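Local coordinates for protein alginate lyase (Paenibacillus sp. FPU-7, PDB 6KFN) that cleaves alginate, a polymer of uronic acids, probably by the beta-elimination usual for alginate lyases, on a right-handed parallel beta-helix scaffold, at residues V199-G204 with Y230-S235; Q49-R54 with D80-T85; S164-V169 with G189-I194; S7-S12 with V28-V33; K94-D99 with L109-I114. All blocks are in the same frame, centred on the assembly; numbering follows the deposited sequence. Where two conformers were deposited one is given.

Contact 1 (V199-G204 with Y230-S235)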
# COMPACT_ATOMS: atom_id res chain seq x y z
N VAL A 199 11.23 -0.22 3.39
CA VAL A 199 12.15 -1.33 3.14
C VAL A 199 11.41 -2.38 2.33
O VAL A 199 10.33 -2.83 2.72
CB VAL A 199 12.70 -1.94 4.44
CG1 VAL A 199 13.67 -3.09 4.11
CG2 VAL A 199 13.39 -0.87 5.27
N PHE A 200 12.02 -2.77 1.21
CA PHE A 200 11.43 -3.72 0.26
C PHE A 200 12.23 -5.01 0.29
O PHE A 200 13.39 -5.05 -0.11
CB PHE A 200 11.44 -3.12 -1.14
CG PHE A 200 10.90 -1.72 -1.21
CD1 PHE A 200 9.70 -1.37 -0.58
CD2 PHE A 200 11.62 -0.72 -1.84
CE1 PHE A 200 9.26 -0.05 -0.59
CE2 PHE A 200 11.16 0.60 -1.87
CZ PHE A 200 9.99 0.94 -1.24
N ASN A 201 11.59 -6.09 0.75
CA ASN A 201 12.17 -7.44 0.71
C ASN A 201 11.62 -8.11 -0.53
O ASN A 201 10.47 -8.56 -0.56
CB ASN A 201 11.83 -8.21 1.98
CG ASN A 201 12.39 -9.62 1.96
OD1 ASN A 201 12.76 -10.13 0.89
ND2 ASN A 201 12.43 -10.24 3.11
N GLY A 202 12.42 -8.13 -1.59
CA GLY A 202 11.97 -8.60 -2.89
C GLY A 202 11.75 -10.09 -3.03
O GLY A 202 11.22 -10.52 -4.06
N THR A 203 12.15 -10.88 -2.03
CA THR A 203 11.87 -12.31 -2.11
C THR A 203 10.36 -12.52 -2.29
O THR A 203 9.57 -11.93 -1.55
CB THR A 203 12.40 -13.00 -0.84
OG1 THR A 203 13.80 -12.75 -0.75
CG2 THR A 203 12.08 -14.48 -0.84
N GLY A 204 9.99 -13.32 -3.27
CA GLY A 204 8.61 -13.62 -3.55
C GLY A 204 7.96 -12.83 -4.67
O GLY A 204 6.90 -13.25 -5.16
N TYR A 230 15.90 -4.70 -1.36
CA TYR A 230 16.72 -5.91 -1.40
C TYR A 230 16.15 -6.85 -2.46
O TYR A 230 15.07 -7.42 -2.29
CB TYR A 230 16.68 -6.63 -0.03
CG TYR A 230 17.25 -5.83 1.09
CD1 TYR A 230 18.62 -5.69 1.25
CD2 TYR A 230 16.45 -5.21 2.03
CE1 TYR A 230 19.17 -4.99 2.29
CE2 TYR A 230 16.98 -4.52 3.11
CZ TYR A 230 18.36 -4.42 3.24
OH TYR A 230 18.94 -3.73 4.28
N ARG A 231 16.89 -7.05 -3.54
CA ARG A 231 16.47 -8.02 -4.56
C ARG A 231 16.59 -9.47 -4.06
O ARG A 231 15.84 -10.34 -4.48
CB ARG A 231 17.26 -7.78 -5.83
CG ARG A 231 16.94 -8.72 -6.98
CD ARG A 231 17.60 -8.20 -8.25
NE ARG A 231 17.51 -9.09 -9.41
CZ ARG A 231 18.32 -10.11 -9.65
NH1 ARG A 231 19.24 -10.47 -8.79
NH2 ARG A 231 18.21 -10.79 -10.80
N ASN A 232 17.58 -9.71 -3.18
CA ASN A 232 17.76 -11.02 -2.56
C ASN A 232 17.94 -12.14 -3.60
O ASN A 232 17.52 -13.28 -3.38
CB ASN A 232 16.68 -11.36 -1.56
CG ASN A 232 16.76 -10.53 -0.31
OD1 ASN A 232 17.81 -10.00 0.07
ND2 ASN A 232 15.61 -10.39 0.35
N GLY A 233 18.57 -11.81 -4.72
CA GLY A 233 18.83 -12.82 -5.73
C GLY A 233 17.62 -13.25 -6.54
O GLY A 233 17.72 -14.21 -7.31
N ASN A 234 16.49 -12.57 -6.40
CA ASN A 234 15.26 -12.96 -7.07
C ASN A 234 15.30 -12.52 -8.54
O ASN A 234 15.13 -11.34 -8.85
CB ASN A 234 14.07 -12.36 -6.35
CG ASN A 234 12.75 -12.75 -6.97
OD1 ASN A 234 12.68 -13.50 -7.95
ND2 ASN A 234 11.67 -12.25 -6.40
N SER A 235 15.51 -13.49 -9.43
CA SER A 235 15.64 -13.22 -10.85
C SER A 235 14.36 -12.69 -11.49
O SER A 235 14.42 -12.19 -12.63
CB SER A 235 16.11 -14.48 -11.60
OG SER A 235 17.41 -14.81 -11.17
O HOH W 1 15.11 -14.31 -2.63
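Asn201 and Asn232 meet at about a right angle, their amide planes 89° apart, with Asn201 OD1 2.9 Å from Asn232 ND2. The same oxygen accepts from the backbone N of Thr203, closing an Asx turn in which the donor sits somewhat out of the carbonyl plane; CG anti to the backbone N of Asn201 (chi1 179°) carries OD1 forward to that N-H. Thr203 crosses Asn232 just as steeply, and its OG1 comes within 3.3 Å of Asn232 CB. A water bridges Thr203 OG1, 2.8 Å away, and Asn232 O, donating to the latter.

At the end of the type I' turn Arg231-Asn234, the Asn234 side chain points toward 199-204. Its ND2 donates to Gly202 O at 2.9 Å, with the acceptor almost exactly in the Asn234 amide plane; a second bond from ND2 to Ile205 O and one from Asn236 N to OD1 fix the rotation of the group. Gly202 is tightly enclosed, since a beta carbon there would run into Tyr230 O. That carbonyl takes the N-H of Gly202, and Tyr230 N gives its own to Phe200 O, 2.8 Å away. Val199 approaches the Tyr230 ring at its edge, CG1 lying 3.7 Å from CE2, while Tyr262 meets the same ring in nearly parallel orientation. Arg231 turns away to a salt bridge with Asp264 and a bond to Ile237 O. Parallel pairing between successive coils, with the rings of Tyr230 and Tyr262 aligned from one coil to the next, is characteristic of a right-handed parallel beta-helix.

Contact 2 (Q49-R54 with D80-T85)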
# COMPACT_ATOMS: atom_id res chain seq x y z
N GLN A 49 -12.08 15.25 15.46
CA GLN A 49 -12.87 14.15 15.98
C GLN A 49 -12.69 12.93 15.07
O GLN A 49 -13.65 12.51 14.43
CB GLN A 49 -14.38 14.49 16.06
CG GLN A 49 -14.83 15.77 16.76
CD GLN A 49 -16.34 16.03 16.68
OE1 GLN A 49 -17.14 15.47 17.43
NE2 GLN A 49 -16.70 16.81 15.65
N PRO A 50 -11.49 12.34 14.99
CA PRO A 50 -11.33 11.15 14.13
C PRO A 50 -12.12 10.00 14.74
O PRO A 50 -12.51 10.02 15.91
CB PRO A 50 -9.82 10.90 14.14
CG PRO A 50 -9.38 11.51 15.46
CD PRO A 50 -10.25 12.72 15.65
N ILE A 51 -12.32 8.96 13.93
CA ILE A 51 -12.90 7.70 14.38
C ILE A 51 -11.76 6.70 14.43
O ILE A 51 -11.05 6.54 13.44
CB ILE A 51 -14.05 7.21 13.48
CG1 ILE A 51 -15.09 8.30 13.30
CG2 ILE A 51 -14.67 5.96 14.10
CD1 ILE A 51 -16.25 7.95 12.37
N THR A 52 -11.55 6.05 15.58
CA THR A 52 -10.41 5.16 15.76
C THR A 52 -10.88 3.71 15.88
O THR A 52 -11.82 3.42 16.61
CB THR A 52 -9.63 5.57 17.01
OG1 THR A 52 -9.15 6.90 16.81
CG2 THR A 52 -8.44 4.68 17.29
N ILE A 53 -10.16 2.82 15.19
CA ILE A 53 -10.22 1.38 15.46
C ILE A 53 -8.79 0.96 15.78
O ILE A 53 -7.89 1.19 14.98
CB ILE A 53 -10.81 0.62 14.28
CG1 ILE A 53 -11.01 -0.86 14.68
CG2 ILE A 53 -10.19 0.97 12.99
CD1 ILE A 53 -11.75 -1.60 13.59
N ARG A 54 -8.60 0.35 16.95
CA ARG A 54 -7.25 0.02 17.38
C ARG A 54 -7.25 -1.23 18.22
O ARG A 54 -8.26 -1.61 18.81
CB ARG A 54 -6.60 1.19 18.13
CG ARG A 54 -7.27 1.51 19.45
CD ARG A 54 -6.61 2.71 20.08
NE ARG A 54 -7.29 3.12 21.30
CZ ARG A 54 -7.00 2.73 22.53
NH1 ARG A 54 -6.00 1.88 22.76
NH2 ARG A 54 -7.71 3.17 23.54
N ASP A 80 -14.15 9.26 5.87
CA ASP A 80 -12.95 10.05 6.08
C ASP A 80 -12.53 10.07 7.55
O ASP A 80 -13.34 9.84 8.45
CB ASP A 80 -13.19 11.51 5.65
CG ASP A 80 -13.51 11.68 4.19
OD1 ASP A 80 -13.25 10.78 3.37
OD2 ASP A 80 -13.98 12.79 3.86
N TYR A 81 -11.25 10.36 7.80
CA TYR A 81 -10.77 10.64 9.15
C TYR A 81 -10.97 9.45 10.09
O TYR A 81 -11.45 9.60 11.22
CB TYR A 81 -11.36 11.94 9.71
CG TYR A 81 -10.75 13.18 9.09
CD1 TYR A 81 -9.46 13.59 9.48
CD2 TYR A 81 -11.42 13.94 8.17
CE1 TYR A 81 -8.85 14.69 8.96
CE2 TYR A 81 -10.78 15.11 7.61
CZ TYR A 81 -9.53 15.43 8.05
OH TYR A 81 -8.92 16.56 7.53
N TRP A 82 -10.51 8.29 9.63
CA TRP A 82 -10.31 7.13 10.47
C TRP A 82 -8.83 7.00 10.83
O TRP A 82 -7.97 7.16 9.96
CB TRP A 82 -10.74 5.82 9.75
CG TRP A 82 -12.22 5.72 9.58
CD1 TRP A 82 -12.98 6.44 8.68
CD2 TRP A 82 -13.13 4.93 10.36
NE1 TRP A 82 -14.30 6.13 8.83
CE2 TRP A 82 -14.43 5.23 9.88
CE3 TRP A 82 -12.97 4.00 11.40
CZ2 TRP A 82 -15.55 4.61 10.39
CZ3 TRP A 82 -14.10 3.39 11.89
CH2 TRP A 82 -15.37 3.71 11.40
N ASN A 83 -8.56 6.65 12.08
CA ASN A 83 -7.25 6.18 12.54
C ASN A 83 -7.37 4.69 12.81
O ASN A 83 -8.17 4.27 13.64
CB ASN A 83 -6.84 6.90 13.81
CG ASN A 83 -6.55 8.38 13.59
OD1 ASN A 83 -6.35 8.82 12.44
ND2 ASN A 83 -6.48 9.14 14.66
N ILE A 84 -6.62 3.92 12.04
CA ILE A 84 -6.62 2.45 12.09
C ILE A 84 -5.25 2.04 12.59
O ILE A 84 -4.26 2.26 11.88
CB ILE A 84 -6.93 1.89 10.69
CG1 ILE A 84 -8.27 2.41 10.17
CG2 ILE A 84 -6.89 0.37 10.72
CD1 ILE A 84 -8.44 2.32 8.68
N THR A 85 -5.18 1.51 13.82
CA THR A 85 -3.91 1.46 14.54
C THR A 85 -3.69 0.11 15.19
O THR A 85 -4.52 -0.38 15.94
CB THR A 85 -3.89 2.56 15.63
OG1 THR A 85 -4.19 3.81 15.01
CG2 THR A 85 -2.56 2.60 16.32
O HOH W 2 -6.57 7.63 17.22
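The Trp82 indole carries Ile51 on one face: CG2 stands 3.6 Å from the centroid of the six-membered ring and 20° off its normal, a CH-pi contact, while CD1 reaches over CZ2 at 3.9 Å. At the ring's edge, close to its plane, lies Ile53 CG2, and the indole NE1 is hydrogen-bonded to Ala43 O. With CG2 anti to the backbone N of Ile51 (chi1 -53° for the CG1 branch), the methyl is set above the benzo ring. An alanine in place of Trp82 would probably strip Ile51 CG2 of its aromatic floor and leave Ala43 O without the indole N-H.

Ile53 and Ile84 lie side by side on this same inward side, CG2 against CG1 at 3.7 Å; Ile53 packs on Leu14 and Trp82 on Leu18, both of helix 11-19, and Ile84 on Leu75 and Val77 of strand 73-77. Such rows of like residues stacked from coil to coil are characteristic of the parallel beta-helix interior, here near its N-terminal end. Strands 51-54 and 82-85 run parallel, 11° apart, and four backbone bonds alternate between them, from Ile51 N to Tyr81 O (2.9 Å) as far as Thr85 N to Ile53 O.

On the other side Asn83 lays its amide nitrogen against the Pro50 ring, ND2 to CB 3.8 Å. A water bridges this amide to Thr52, donating to OG1 at 2.7 Å and accepting from ND2; Asn83 OD1 is held by Gln105 NE2.

Contact 3 (S164-V169 with G189-I194)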
# COMPACT_ATOMS: atom_id res chain seq x y z
N SER A 164 -8.26 9.83 -9.27
CA SER A 164 -7.46 10.80 -8.51
C SER A 164 -7.33 10.39 -7.03
O SER A 164 -7.78 11.09 -6.12
CB SER A 164 -8.07 12.18 -8.64
OG SER A 164 -8.05 12.63 -10.00
N ALA A 165 -6.68 9.25 -6.81
CA ALA A 165 -6.30 8.81 -5.47
C ALA A 165 -4.95 9.46 -5.18
O ALA A 165 -3.88 8.90 -5.47
CB ALA A 165 -6.23 7.29 -5.43
N ASP A 166 -5.01 10.69 -4.66
CA ASP A 166 -3.90 11.63 -4.71
C ASP A 166 -3.30 11.90 -3.34
O ASP A 166 -3.97 11.85 -2.30
CB ASP A 166 -4.36 12.94 -5.34
CG ASP A 166 -4.67 12.80 -6.86
OD1 ASP A 166 -4.38 11.75 -7.45
OD2 ASP A 166 -5.20 13.76 -7.45
N ARG A 167 -2.00 12.26 -3.36
CA ARG A 167 -1.31 12.72 -2.17
C ARG A 167 -1.32 11.69 -1.04
O ARG A 167 -1.26 12.04 0.13
CB ARG A 167 -1.82 14.10 -1.69
CG ARG A 167 -1.71 15.18 -2.75
CD ARG A 167 -2.39 16.50 -2.29
NE ARG A 167 -3.80 16.32 -2.02
CZ ARG A 167 -4.77 16.16 -2.92
NH1 ARG A 167 -4.56 16.43 -4.20
NH2 ARG A 167 -5.96 15.75 -2.53
N ASN A 168 -1.35 10.41 -1.40
CA ASN A 168 -1.23 9.36 -0.41
C ASN A 168 0.23 9.10 -0.09
O ASN A 168 1.10 9.19 -0.95
CB ASN A 168 -1.93 8.08 -0.90
CG ASN A 168 -3.41 8.30 -1.06
OD1 ASN A 168 -4.09 8.66 -0.08
ND2 ASN A 168 -3.95 8.08 -2.26
N VAL A 169 0.48 8.82 1.20
CA VAL A 169 1.81 8.68 1.74
C VAL A 169 2.01 7.28 2.29
O VAL A 169 1.18 6.78 3.05
CB VAL A 169 2.07 9.74 2.82
CG1 VAL A 169 3.44 9.57 3.45
CG2 VAL A 169 1.90 11.16 2.25
N GLY A 189 -3.11 8.37 -13.41
CA GLY A 189 -4.20 9.18 -12.89
C GLY A 189 -3.98 9.71 -11.49
O GLY A 189 -4.64 10.66 -11.10
N THR A 190 -3.09 9.06 -10.72
CA THR A 190 -2.76 9.53 -9.39
C THR A 190 -1.68 10.60 -9.45
O THR A 190 -0.80 10.56 -10.32
CB THR A 190 -2.29 8.38 -8.48
OG1 THR A 190 -1.00 7.89 -8.89
CG2 THR A 190 -3.30 7.25 -8.41
N VAL A 191 -1.74 11.51 -8.49
CA VAL A 191 -0.79 12.61 -8.38
C VAL A 191 -0.27 12.69 -6.96
O VAL A 191 -1.04 12.69 -6.01
CB VAL A 191 -1.45 13.94 -8.79
CG1 VAL A 191 -0.59 15.08 -8.57
CG2 VAL A 191 -1.94 13.89 -10.24
N GLY A 192 1.06 12.81 -6.82
CA GLY A 192 1.65 13.20 -5.56
C GLY A 192 1.89 12.10 -4.54
O GLY A 192 2.04 12.37 -3.36
N THR A 193 1.89 10.84 -4.98
CA THR A 193 2.16 9.73 -4.07
C THR A 193 3.58 9.86 -3.52
O THR A 193 4.52 10.06 -4.29
CB THR A 193 2.04 8.41 -4.83
OG1 THR A 193 0.77 8.32 -5.49
CG2 THR A 193 2.13 7.22 -3.88
N ILE A 194 3.73 9.66 -2.22
CA ILE A 194 5.03 9.67 -1.56
C ILE A 194 5.30 8.27 -1.02
O ILE A 194 4.46 7.69 -0.34
CB ILE A 194 5.07 10.70 -0.41
CG1 ILE A 194 4.80 12.10 -0.92
CG2 ILE A 194 6.42 10.59 0.36
CD1 ILE A 194 4.81 13.17 0.14
O HOH W 3 -1.54 9.10 -4.04
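Asp166 leans across Val191, its CB 3.4 Å from Val191 O and its OD2 alongside Val191 CB. OD1 accepts the backbone N-H of Val191 at 2.8 Å, but from well above the carboxylate plane, 62° out of it. The turn of the side chain to CG anti to the carbonyl carbon (chi1 -70°) brings OD1 to the Val191 N-H, near Thr190 CA. With an alanine here the Val191 N-H would probably be left without its carboxylate acceptor. Val191 O in turn accepts from Arg167 N at 2.9 Å, in the carbonyl plane, so Asp166 and Arg167 together hold the N-H and C=O of Val191.

Thr190 CG2 abuts Ala165 O, while its OG1 is bound to Lys187 O. A water links the two segments: it donates to Ala165 O, 2.7 Å away, accepts from Asn168 N and more weakly from Asn168 ND2, and lies 2.8 Å from Thr193 OG1. The Asn168 amide is held from outside, ND2 by Ser125 O and OD1 by Asn128 ND2. Gly192, at positive phi, lies against Arg167, where a beta carbon would press on CG. Further on, Ile194 N bonds to Asn168 O, and Val169 CG2 and Ile194 CD1 pack side by side, 4.1 Å apart.

These are the corner loops that lead into strands 169-171 and 194-196 on successive coils of the beta-helix. Asn168, Thr190 and Thr193 rest on Val151 of strand 149-151, and Arg167 turns away to a salt bridge with Asp127 on the preceding coil.

Contact 4 (S7-S12 with V28-V33)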
# COMPACT_ATOMS: atom_id res chain seq x y z
N SER A 7 -15.39 -0.96 23.76
CA SER A 7 -14.40 -2.03 23.94
C SER A 7 -15.00 -3.33 23.40
O SER A 7 -15.98 -3.81 23.95
CB SER A 7 -14.08 -2.15 25.44
OG SER A 7 -13.50 -0.94 25.92
N CYS A 8 -14.44 -3.90 22.37
CA CYS A 8 -15.02 -5.09 21.76
C CYS A 8 -14.10 -6.29 21.81
O CYS A 8 -12.90 -6.19 21.53
CB CYS A 8 -15.39 -4.85 20.30
SG CYS A 8 -16.82 -3.77 20.07
N ALA A 9 -14.69 -7.45 22.03
CA ALA A 9 -13.98 -8.73 21.98
C ALA A 9 -14.69 -9.76 21.10
O ALA A 9 -14.26 -10.91 21.07
CB ALA A 9 -13.76 -9.28 23.38
N THR A 10 -15.73 -9.36 20.37
CA THR A 10 -16.40 -10.22 19.41
C THR A 10 -16.63 -9.45 18.11
O THR A 10 -16.69 -8.22 18.07
CB THR A 10 -17.76 -10.70 19.91
OG1 THR A 10 -18.65 -9.59 19.95
CG2 THR A 10 -17.65 -11.35 21.30
N ALA A 11 -16.78 -10.23 17.06
CA ALA A 11 -17.13 -9.69 15.75
C ALA A 11 -18.46 -8.97 15.77
O ALA A 11 -18.60 -7.91 15.14
CB ALA A 11 -17.12 -10.80 14.69
N SER A 12 -19.43 -9.47 16.52
CA SER A 12 -20.71 -8.80 16.58
C SER A 12 -20.58 -7.42 17.22
O SER A 12 -21.17 -6.45 16.75
CB SER A 12 -21.74 -9.65 17.33
OG SER A 12 -21.38 -9.76 18.69
N VAL A 28 -11.96 -0.18 20.56
CA VAL A 28 -10.76 -0.78 21.14
C VAL A 28 -10.94 -2.29 21.16
O VAL A 28 -11.83 -2.81 21.85
CB VAL A 28 -10.48 -0.24 22.55
CG1 VAL A 28 -9.16 -0.80 23.05
CG2 VAL A 28 -10.47 1.30 22.57
N LEU A 29 -10.14 -3.00 20.37
CA LEU A 29 -10.31 -4.42 20.13
C LEU A 29 -9.37 -5.25 21.01
O LEU A 29 -8.17 -4.99 21.11
CB LEU A 29 -10.06 -4.73 18.66
CG LEU A 29 -10.95 -3.96 17.68
CD1 LEU A 29 -10.76 -4.49 16.29
CD2 LEU A 29 -12.41 -4.03 18.11
N ALA A 30 -9.95 -6.25 21.66
CA ALA A 30 -9.21 -7.05 22.63
C ALA A 30 -8.02 -7.77 22.02
O ALA A 30 -8.10 -8.35 20.94
CB ALA A 30 -10.15 -8.08 23.25
N GLU A 31 -6.89 -7.75 22.73
CA GLU A 31 -5.71 -8.51 22.32
C GLU A 31 -6.02 -10.00 22.24
O GLU A 31 -6.77 -10.54 23.04
CB GLU A 31 -4.55 -8.28 23.27
CG GLU A 31 -3.95 -6.89 23.15
CD GLU A 31 -2.68 -6.78 23.95
OE1 GLU A 31 -2.70 -6.14 25.02
OE2 GLU A 31 -1.66 -7.38 23.55
N GLY A 32 -5.41 -10.67 21.28
CA GLY A 32 -5.53 -12.10 21.17
C GLY A 32 -6.78 -12.57 20.47
O GLY A 32 -6.91 -13.77 20.22
N VAL A 33 -7.69 -11.68 20.12
CA VAL A 33 -8.93 -12.08 19.51
C VAL A 33 -8.82 -11.91 18.01
O VAL A 33 -8.27 -10.92 17.52
CB VAL A 33 -10.10 -11.25 20.08
CG1 VAL A 33 -11.39 -11.58 19.36
CG2 VAL A 33 -10.23 -11.52 21.57
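Leu29 carries CG anti to its carbonyl carbon (chi1 -57°); its second torsion sends CD1 out extended and leaves the other branch, CD2, against Cys8 CB at 3.8 Å. Cys8 adopts the same first torsion, -72°, and that aims its SG at Cys13, with which it forms a disulfide. The pair joins strand 4-8, which leads into helix 11-19, to strand 25-29 at the N-terminal end of the coil stack of the parallel beta-helix.

The two short strands run parallel, Ser7 matched with Val28 and Cys8 with Leu29. Cys8 uses both its backbone groups: its N donates to Val28 O at 2.9 Å, with the donor tilted 24° from the carbonyl plane, and its O accepts from Ala30 N, 3.0 Å away. CA-H...O contacts thread between them, Ser7 CA to Val28 O and Leu29 CA to Cys8 O. On the other flank of strand 25-29, Leu29 pairs through its backbone with Arg54, and its side chain packs on Ile53, which lies on the same face.

Where the strands end, the chains part. The Cys8 side leads into the helix, Thr10 standing at its N-cap position with OG1 bonded to Cys13 N, so the N-cap and the disulfide fasten the same first turn of the helix. The Leu29 side enters a type II turn from Ala30 to Val33, with Gly32 at positive phi. Ala9 faces both ends of that turn: its CB meets Ala30 CB, 3.8 Å apart, and Val33 CG1 lies 3.4 Å from Ala9 O.

Contact 5 (K94-D99 with L109-I114)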
# COMPACT_ATOMS: atom_id res chain seq x y z
N LYS A 94 -8.62 -8.94 -0.32
CA LYS A 94 -7.89 -7.70 -0.15
C LYS A 94 -7.72 -7.45 1.33
O LYS A 94 -8.58 -7.83 2.13
CB LYS A 94 -8.68 -6.50 -0.71
CG LYS A 94 -9.53 -6.74 -1.97
CD LYS A 94 -8.67 -6.95 -3.14
CE LYS A 94 -9.48 -6.93 -4.47
NZ LYS A 94 -8.62 -7.27 -5.66
N GLY A 95 -6.63 -6.79 1.73
CA GLY A 95 -6.45 -6.47 3.13
C GLY A 95 -7.31 -5.28 3.54
O GLY A 95 -8.34 -5.44 4.19
N ILE A 96 -6.88 -4.09 3.12
CA ILE A 96 -7.64 -2.87 3.35
C ILE A 96 -7.92 -2.24 1.99
O ILE A 96 -7.01 -1.96 1.22
CB ILE A 96 -6.90 -1.87 4.25
CG1 ILE A 96 -6.48 -2.52 5.54
CG2 ILE A 96 -7.81 -0.66 4.50
CD1 ILE A 96 -5.69 -1.59 6.48
N MET A 97 -9.20 -2.03 1.70
CA MET A 97 -9.64 -1.31 0.52
C MET A 97 -10.22 0.01 0.99
O MET A 97 -11.07 0.04 1.87
CB MET A 97 -10.72 -2.11 -0.22
CG MET A 97 -11.30 -1.42 -1.46
SD MET A 97 -10.15 -1.20 -2.84
CE MET A 97 -9.96 -2.88 -3.33
N LEU A 98 -9.75 1.12 0.39
CA LEU A 98 -10.31 2.46 0.62
C LEU A 98 -10.98 2.92 -0.66
O LEU A 98 -10.35 2.92 -1.71
CB LEU A 98 -9.20 3.43 1.01
CG LEU A 98 -8.42 2.85 2.23
CD1 LEU A 98 -7.16 2.08 1.90
CD2 LEU A 98 -8.06 4.09 3.07
N ASP A 99 -12.26 3.26 -0.57
CA ASP A 99 -13.01 3.86 -1.67
C ASP A 99 -13.48 5.24 -1.22
O ASP A 99 -14.17 5.36 -0.21
CB ASP A 99 -14.21 3.06 -2.13
CG ASP A 99 -13.94 2.04 -3.20
OD1 ASP A 99 -13.00 2.24 -3.99
OD2 ASP A 99 -14.79 1.11 -3.35
N LEU A 109 0.26 -1.51 11.43
CA LEU A 109 -0.50 -2.63 10.92
C LEU A 109 0.40 -3.75 10.43
O LEU A 109 1.53 -3.54 9.98
CB LEU A 109 -1.41 -2.18 9.77
CG LEU A 109 -2.30 -0.96 10.07
CD1 LEU A 109 -3.29 -0.77 8.95
CD2 LEU A 109 -3.03 -1.12 11.40
N GLU A 110 -0.14 -4.96 10.49
CA GLU A 110 0.50 -6.15 9.93
C GLU A 110 -0.54 -6.82 9.04
O GLU A 110 -1.55 -7.30 9.55
CB GLU A 110 0.98 -7.06 11.07
CG GLU A 110 1.74 -8.26 10.60
CD GLU A 110 2.17 -9.23 11.70
OE1 GLU A 110 2.10 -8.87 12.88
OE2 GLU A 110 2.55 -10.36 11.34
N ILE A 111 -0.29 -6.81 7.72
CA ILE A 111 -1.28 -7.20 6.73
C ILE A 111 -0.67 -8.35 5.93
O ILE A 111 0.40 -8.18 5.34
CB ILE A 111 -1.65 -6.03 5.81
CG1 ILE A 111 -2.17 -4.86 6.65
CG2 ILE A 111 -2.63 -6.47 4.74
CD1 ILE A 111 -2.38 -3.60 5.87
N TYR A 112 -1.32 -9.52 5.94
CA TYR A 112 -0.66 -10.70 5.41
C TYR A 112 -1.67 -11.78 5.07
O TYR A 112 -2.78 -11.83 5.60
CB TYR A 112 0.37 -11.26 6.45
CG TYR A 112 -0.29 -11.63 7.77
CD1 TYR A 112 -0.54 -10.65 8.73
CD2 TYR A 112 -0.73 -12.92 8.05
CE1 TYR A 112 -1.18 -10.90 9.90
CE2 TYR A 112 -1.41 -13.19 9.29
CZ TYR A 112 -1.62 -12.15 10.18
OH TYR A 112 -2.28 -12.29 11.41
N ASP A 113 -1.22 -12.69 4.21
CA ASP A 113 -2.01 -13.83 3.75
C ASP A 113 -3.30 -13.35 3.09
O ASP A 113 -4.43 -13.63 3.49
CB ASP A 113 -2.25 -14.88 4.83
CG ASP A 113 -0.98 -15.57 5.29
OD1 ASP A 113 0.03 -15.59 4.57
OD2 ASP A 113 -1.04 -16.11 6.43
N ILE A 114 -3.09 -12.61 2.00
CA ILE A 114 -4.11 -11.91 1.24
C ILE A 114 -4.16 -12.50 -0.17
O ILE A 114 -3.12 -12.77 -0.79
CB ILE A 114 -3.77 -10.39 1.18
CG1 ILE A 114 -3.66 -9.78 2.58
CG2 ILE A 114 -4.78 -9.64 0.35
CD1 ILE A 114 -4.89 -9.91 3.45
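From CB, the Ile96 side chain runs through CG1, which stands anti to the carbonyl carbon (chi1 -53°), and the second torsion, 178°, extends it straight to CD1, a tip that comes nearer to 109-114. Of this side chain, CD1 is the atom that meets the other segment: it touches Leu109 CD1 at 3.5 Å and Ile111 CD1 at 3.9 Å, crossing both side chains at about a right angle. The Ile96 side chain also touches Met89 and Met106, and Ile111 leans on Val119.

This is the interior of the beta-helix, where the strand through Ile96 and that through Ile111 belong to different walls, so the two meet through side chains pointing inward and not through backbone pairing. The chain turns corners at Gly95 and Asp113.

Gly95 sits close against Ile111 and Ile114. Its CA is 4.1 Å from Ile111 CG2, and a beta carbon would come into collision with that methyl. Ile114 packs on the Gly95 backbone: its CG2 lies 3.7 Å from both Gly95 N and Lys94 CA, and its CD1 lies 3.8 Å from Gly95 CA. Lys94 contributes backbone to this packing while its side chain leads away, NZ forming salt bridges with Glu117 and Asp116. The backbone of Gly95 is itself hydrogen-bonded to Leu75 and Glu117 on the coils before and after.

In the fold
Along the chain the contacts close one after another in the order 4, 2, 5, 3, 1, and in space they follow the beta-helix from its N-terminal end. Contacts 4 and 2 adjoin, centres 16 Å apart: strands 25-29 and 51-55 are neighbours, Arg54 O lies 2.8 Å from Leu29 N, and Ile53 packs on Leu29. Contact 2 also touches contact 5, where Leu109 packs on Ile84 and Thr85. Contacts 3 and 1 lie farther along, their centres 25 Å apart and their nearest atoms about 9 Å apart. Contacts 1 to 4 join consecutive coils side by side, whereas contact 5 joins two walls across the interior, so pairing along the axis and packing across it together build one elongated body.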